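PDB 6XMY: 4-hydroxythreonine-4-phosphate dehydrogenase from Legionella pneumophila subsp. pneumophila, which probably catalyses the NAD(P)-dependent oxidation of 4-(phosphooxy)-L-threonine, a step in the biosynthesis of pyridoxine 5'-phosphate. Local coordinates for residues M9-I14 and G113-L118. Numbering follows the deposited sequence.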
loop_
_atom_site.group_PDB
_atom_site.type_symbol
_atom_site.label_atom_id
_atom_site.label_comp_id
_atom_site.label_asym_id
_atom_site.label_seq_id
_atom_site.Cartn_x
_atom_site.Cartn_y
_atom_site.Cartn_z
ATOM N N MET A 9 2.512 -5.518 -22.125
ATOM C CA MET A 9 1.411 -5.407 -21.173
ATOM C C MET A 9 0.908 -3.967 -21.111
ATOM O O MET A 9 1.661 -3.016 -21.348
ATOM C CB MET A 9 1.879 -5.868 -19.781
ATOM C CG MET A 9 3.087 -5.087 -19.211
ATOM S SD MET A 9 3.608 -5.584 -17.544
ATOM C CE MET A 9 2.011 -5.628 -16.763
ATOM N N ASN A 10 -0.386 -3.804 -20.810
ATOM C CA ASN A 10 -0.917 -2.466 -20.573
ATOM C C ASN A 10 -0.138 -1.823 -19.429
ATOM O O ASN A 10 0.203 -2.503 -18.453
ATOM C CB ASN A 10 -2.402 -2.512 -20.205
ATOM C CG ASN A 10 -3.312 -2.430 -21.418
ATOM O OD1 ASN A 10 -4.297 -1.688 -21.431
ATOM N ND2 ASN A 10 -2.977 -3.183 -22.445
ATOM N N PRO A 11 0.166 -0.531 -19.512
ATOM C CA PRO A 11 1.091 0.066 -18.542
ATOM C C PRO A 11 0.526 0.085 -17.133
ATOM O O PRO A 11 -0.678 -0.028 -16.897
ATOM C CB PRO A 11 1.297 1.496 -19.060
ATOM C CG PRO A 11 0.857 1.464 -20.492
ATOM C CD PRO A 11 -0.238 0.428 -20.551
ATOM N N LEU A 12 1.448 0.239 -16.188
ATOM C CA LEU A 12 1.108 0.462 -14.791
ATOM C C LEU A 12 0.848 1.948 -14.596
ATOM O O LEU A 12 1.578 2.794 -15.122
ATOM C CB LEU A 12 2.290 0.048 -13.910
ATOM C CG LEU A 12 2.851 -1.356 -14.180
ATOM C CD1 LEU A 12 4.231 -1.548 -13.540
ATOM C CD2 LEU A 12 1.887 -2.400 -13.675
ATOM N N LEU A 13 -0.202 2.273 -13.846
ATOM C CA LEU A 13 -0.553 3.666 -13.586
ATOM C C LEU A 13 -0.061 4.052 -12.198
ATOM O O LEU A 13 -0.353 3.355 -11.223
ATOM C CB LEU A 13 -2.070 3.837 -13.673
ATOM C CG LEU A 13 -2.629 5.252 -13.731
ATOM C CD1 LEU A 13 -2.083 5.991 -14.949
ATOM C CD2 LEU A 13 -4.159 5.196 -13.756
ATOM N N ILE A 14 0.693 5.148 -12.108
ATOM C CA ILE A 14 1.299 5.577 -10.848
ATOM C C ILE A 14 0.631 6.870 -10.414
ATOM O O ILE A 14 0.751 7.891 -11.102
ATOM C CB ILE A 14 2.816 5.798 -10.980
ATOM C CG1 ILE A 14 3.476 4.719 -11.841
ATOM C CG2 ILE A 14 3.473 5.923 -9.585
ATOM C CD1 ILE A 14 3.325 3.317 -11.341
ATOM N N GLY A 113 -9.675 -1.503 -16.998
ATOM C CA GLY A 113 -8.631 -2.227 -17.697
ATOM C C GLY A 113 -7.725 -1.384 -18.563
ATOM O O GLY A 113 -6.912 -1.944 -19.306
ATOM N N GLU A 114 -7.828 -0.054 -18.486
ATOM C CA GLU A 114 -6.970 0.807 -19.292
ATOM C C GLU A 114 -5.521 0.691 -18.859
ATOM O O GLU A 114 -4.608 0.897 -19.664
ATOM C CB GLU A 114 -7.431 2.257 -19.160
ATOM C CG GLU A 114 -8.803 2.513 -19.732
ATOM C CD GLU A 114 -8.796 2.429 -21.236
ATOM O OE1 GLU A 114 -7.844 2.959 -21.847
ATOM O OE2 GLU A 114 -9.725 1.819 -21.806
ATOM N N PHE A 115 -5.300 0.360 -17.593
ATOM C CA PHE A 115 -3.977 0.153 -17.034
ATOM C C PHE A 115 -4.024 -1.127 -16.223
ATOM O O PHE A 115 -5.088 -1.527 -15.742
ATOM C CB PHE A 115 -3.543 1.373 -16.208
ATOM C CG PHE A 115 -3.421 2.607 -17.045
ATOM C CD1 PHE A 115 -2.241 2.889 -17.708
ATOM C CD2 PHE A 115 -4.512 3.430 -17.247
ATOM C CE1 PHE A 115 -2.137 3.998 -18.536
ATOM C CE2 PHE A 115 -4.410 4.541 -18.066
ATOM C CZ PHE A 115 -3.219 4.826 -18.704
ATOM N N SER A 116 -2.876 -1.790 -16.112
ATOM C CA SER A 116 -2.858 -3.143 -15.576
ATOM C C SER A 116 -2.783 -3.192 -14.060
ATOM O O SER A 116 -3.029 -4.254 -13.479
ATOM C CB SER A 116 -1.687 -3.926 -16.168
ATOM O OG SER A 116 -0.481 -3.234 -15.947
ATOM N N ALA A 117 -2.444 -2.079 -13.415
ATOM C CA ALA A 117 -2.315 -2.023 -11.965
ATOM C C ALA A 117 -2.132 -0.567 -11.585
ATOM O O ALA A 117 -1.739 0.259 -12.411
ATOM C CB ALA A 117 -1.117 -2.837 -11.462
ATOM N N LEU A 118 -2.386 -0.281 -10.311
ATOM C CA LEU A 118 -2.210 1.048 -9.742
ATOM C C LEU A 118 -1.127 0.991 -8.674
ATOM O O LEU A 118 -1.128 0.092 -7.826
ATOM C CB LEU A 118 -3.523 1.522 -9.109
ATOM C CG LEU A 118 -3.530 2.941 -8.538
ATOM C CD1 LEU A 118 -3.296 3.974 -9.637
ATOM C CD2 LEU A 118 -4.842 3.205 -7.833
#
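L13 and L118 pair in parallel, their CA atoms 4.9 Å apart, and two backbone bonds fix the register. L13 N reaches A117 O at 2.9 Å with a nearly straight N-H...O angle of 170°. S116 N donates to P11 O, also at 2.9 Å. Nearer the start of both segments, S116 OG donates to N10 O at 2.7 Å, approaching from above the carbonyl plane; the S116 chi1 of 55° sets OG between the backbone N and carbonyl carbon, where it meets N10 O. S116 thus gives two bonds to consecutive carbonyls, N10 O from OG and P11 O from N. The two segments lead into neighbouring parallel strands of this PdxA-family enzyme, 12-15 and 117-120; strand 37-41 bonds to the other edge of 12-15, and G113, the first residue past helix 96-111 to leave helical angles, has positive phi and completes a Schellman motif. On one side of the pairing, L13 CD1 sits over the F115 ring, 3.9 Å from its centroid and only 3° off the normal, a CH-pi contact. P11 O lies at the edge of that ring, and L109 of helix 96-111 touches both L13 and F115. On the other side L12 CD2 meets A117 CB at 3.8 Å, while V320 and K324 of helix 314-328 pack against L12.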